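Side-chain contact in conserved exported protein (Bacteroides fragilis, PDB 3CLW), which probably hydrolyses O-glycosidic bonds as a family 30 glycoside hydrolase, its exact role being unknown: residues A[340-345]-A[397-402]. Numbering follows the deposited sequence.
Sequences RIIHND and ANYSFF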
loop_
_atom_site.group_PDB
_atom_site.type_symbol
_atom_site.label_atom_id
_atom_site.label_comp_id
_atom_site.label_asym_id
_atom_site.label_seq_id
_atom_site.Cartn_x
_atom_site.Cartn_y
_atom_site.Cartn_z
ATOM N N ARG A 340 -1.313 -13.152 -4.901
ATOM C CA ARG A 340 -0.468 -13.334 -6.089
ATOM C C ARG A 340 0.199 -12.015 -6.516
ATOM O O ARG A 340 1.392 -11.994 -6.846
ATOM C CB ARG A 340 -1.303 -13.901 -7.252
ATOM C CG ARG A 340 -0.513 -13.973 -8.573
ATOM C CD ARG A 340 -1.206 -14.834 -9.610
ATOM N NE ARG A 340 -2.392 -14.171 -10.126
ATOM C CZ ARG A 340 -3.088 -14.635 -11.153
ATOM N NH1 ARG A 340 -2.712 -15.772 -11.753
ATOM N NH2 ARG A 340 -4.147 -13.973 -11.590
ATOM N N ILE A 341 -0.560 -10.920 -6.482
ATOM C CA ILE A 341 0.045 -9.618 -6.671
ATOM C C ILE A 341 1.166 -9.411 -5.661
ATOM O O ILE A 341 2.274 -8.999 -6.045
ATOM C CB ILE A 341 -0.945 -8.453 -6.559
ATOM C CG1 ILE A 341 -2.055 -8.585 -7.590
ATOM C CG2 ILE A 341 -0.208 -7.125 -6.789
ATOM C CD1 ILE A 341 -3.292 -7.773 -7.269
ATOM N N ILE A 342 0.893 -9.718 -4.391
ATOM C CA ILE A 342 1.890 -9.498 -3.356
ATOM C C ILE A 342 3.175 -10.283 -3.641
ATOM O O ILE A 342 4.283 -9.704 -3.634
ATOM C CB ILE A 342 1.364 -9.785 -1.920
ATOM C CG1 ILE A 342 0.292 -8.757 -1.537
ATOM C CG2 ILE A 342 2.536 -9.749 -0.879
ATOM C CD1 ILE A 342 -0.491 -9.058 -0.235
ATOM N N HIS A 343 3.021 -11.586 -3.889
ATOM C CA HIS A 343 4.165 -12.444 -4.127
ATOM C C HIS A 343 5.059 -11.947 -5.276
ATOM O O HIS A 343 6.274 -11.908 -5.153
ATOM C CB HIS A 343 3.709 -13.854 -4.423
ATOM C CG HIS A 343 4.809 -14.737 -4.916
ATOM N ND1 HIS A 343 5.635 -15.436 -4.066
ATOM C CD2 HIS A 343 5.234 -15.013 -6.169
ATOM C CE1 HIS A 343 6.516 -16.114 -4.778
ATOM N NE2 HIS A 343 6.297 -15.865 -6.054
ATOM N N ASN A 344 4.438 -11.576 -6.389
ATOM C CA ASN A 344 5.155 -11.109 -7.565
ATOM C C ASN A 344 5.793 -9.731 -7.360
ATOM O O ASN A 344 6.913 -9.482 -7.833
ATOM C CB ASN A 344 4.238 -11.161 -8.793
ATOM C CG ASN A 344 4.007 -12.584 -9.259
ATOM O OD1 ASN A 344 4.845 -13.150 -9.956
ATOM N ND2 ASN A 344 2.885 -13.180 -8.856
ATOM N N ASP A 345 5.107 -8.849 -6.631
ATOM C CA ASP A 345 5.738 -7.597 -6.233
ATOM C C ASP A 345 7.007 -7.801 -5.421
ATOM O O ASP A 345 8.036 -7.157 -5.682
ATOM C CB ASP A 345 4.762 -6.682 -5.501
ATOM C CG ASP A 345 3.856 -5.935 -6.464
ATOM O OD1 ASP A 345 4.166 -5.896 -7.673
ATOM O OD2 ASP A 345 2.831 -5.392 -6.032
ATOM N N ALA A 397 -2.252 -10.816 5.637
ATOM C CA ALA A 397 -1.699 -11.171 6.947
ATOM C C ALA A 397 -0.683 -12.311 6.901
ATOM O O ALA A 397 0.240 -12.310 7.686
ATOM C CB ALA A 397 -2.845 -11.473 7.970
ATOM N N ASN A 398 -0.855 -13.273 5.987
ATOM C CA ASN A 398 0.123 -14.346 5.779
ATOM C C ASN A 398 1.500 -13.717 5.608
ATOM O O ASN A 398 2.508 -14.230 6.081
ATOM C CB ASN A 398 -0.213 -15.163 4.508
ATOM C CG ASN A 398 -1.141 -16.352 4.791
ATOM O OD1 ASN A 398 -0.693 -17.456 5.193
ATOM N ND2 ASN A 398 -2.429 -16.144 4.571
ATOM N N TYR A 399 1.522 -12.590 4.908
ATOM C CA TYR A 399 2.746 -11.817 4.734
ATOM C C TYR A 399 2.982 -10.837 5.880
ATOM O O TYR A 399 3.967 -10.975 6.628
ATOM C CB TYR A 399 2.697 -11.063 3.415
ATOM C CG TYR A 399 2.785 -11.940 2.206
ATOM C CD1 TYR A 399 4.026 -12.383 1.724
ATOM C CD2 TYR A 399 1.627 -12.320 1.508
ATOM C CE1 TYR A 399 4.114 -13.195 0.572
ATOM C CE2 TYR A 399 1.713 -13.124 0.361
ATOM C CZ TYR A 399 2.960 -13.553 -0.084
ATOM O OH TYR A 399 3.027 -14.340 -1.206
ATOM N N SER A 400 2.062 -9.864 6.017
ATOM C CA SER A 400 2.266 -8.727 6.902
ATOM C C SER A 400 2.501 -9.059 8.346
ATOM O O SER A 400 3.310 -8.393 8.993
ATOM C CB SER A 400 1.153 -7.661 6.746
ATOM O OG SER A 400 -0.125 -8.098 7.206
ATOM N N PHE A 401 1.823 -10.080 8.867
ATOM C CA PHE A 401 1.902 -10.416 10.324
ATOM C C PHE A 401 3.277 -11.031 10.681
ATOM O O PHE A 401 3.781 -10.850 11.783
ATOM C CB PHE A 401 0.726 -11.367 10.719
ATOM C CG PHE A 401 0.624 -11.686 12.201
ATOM C CD1 PHE A 401 -0.215 -10.952 13.031
ATOM C CD2 PHE A 401 1.319 -12.760 12.754
ATOM C CE1 PHE A 401 -0.360 -11.279 14.425
ATOM C CE2 PHE A 401 1.207 -13.087 14.148
ATOM C CZ PHE A 401 0.366 -12.342 14.973
ATOM N N PHE A 402 3.878 -11.728 9.706
ATOM C CA PHE A 402 5.124 -12.477 9.885
ATOM C C PHE A 402 6.391 -11.851 9.211
ATOM O O PHE A 402 7.523 -12.026 9.680
ATOM C CB PHE A 402 4.892 -13.893 9.373
ATOM C CG PHE A 402 3.831 -14.646 10.138
ATOM C CD1 PHE A 402 4.116 -15.181 11.395
ATOM C CD2 PHE A 402 2.544 -14.801 9.609
ATOM C CE1 PHE A 402 3.148 -15.883 12.110
ATOM C CE2 PHE A 402 1.570 -15.481 10.310
ATOM C CZ PHE A 402 1.870 -16.024 11.576
HETATM O O HOH W 1 5.285 -15.844 -1.466
#
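Y399 reaches from helix 391-400 to helix 328-347 and meets two consecutive residues there, I342 with its ring face and H343 with its hydroxyl, a compact example of how a tyrosine divides its apolar and polar ends between neighbours. The methyl CG2 of I342 sits almost squarely over the ring, 3.6 Å from the centroid of Y399 and 10° off the ring normal, so this is a CH-pi contact over the face. It lies a little nearer the CD2 and CE2 side, with I342 CG2 3.6 Å from Y399 CD2. The branch is placed there by the first torsion of I342 (chi1 -67°), which turns CG2 anti to the backbone N. The two side chains run past each other in opposite senses. Beyond the ring, Y399 OH comes up against H343, 3.3 Å from its CB and close to the plane of the imidazole, at its edge. H343 CG is swung anti to its own N (chi1 170°), carrying the ring away from the tyrosine. One water, 2.7 Å from H343 ND1 and 2.7 Å from Y399 OH, joins the two polar groups; this water lies in the imidazole plane, at the ring edge. The contact joins helices 328-347 and 391-400. V441 and I443 of strand 438-444 lie against Y399, and I443 reaches H343 as well. Dispersion over the ring thus provides the direct apolar grip, while the hydroxyl and the imidazole nitrogen, both on buried residues, each pair with one shared water.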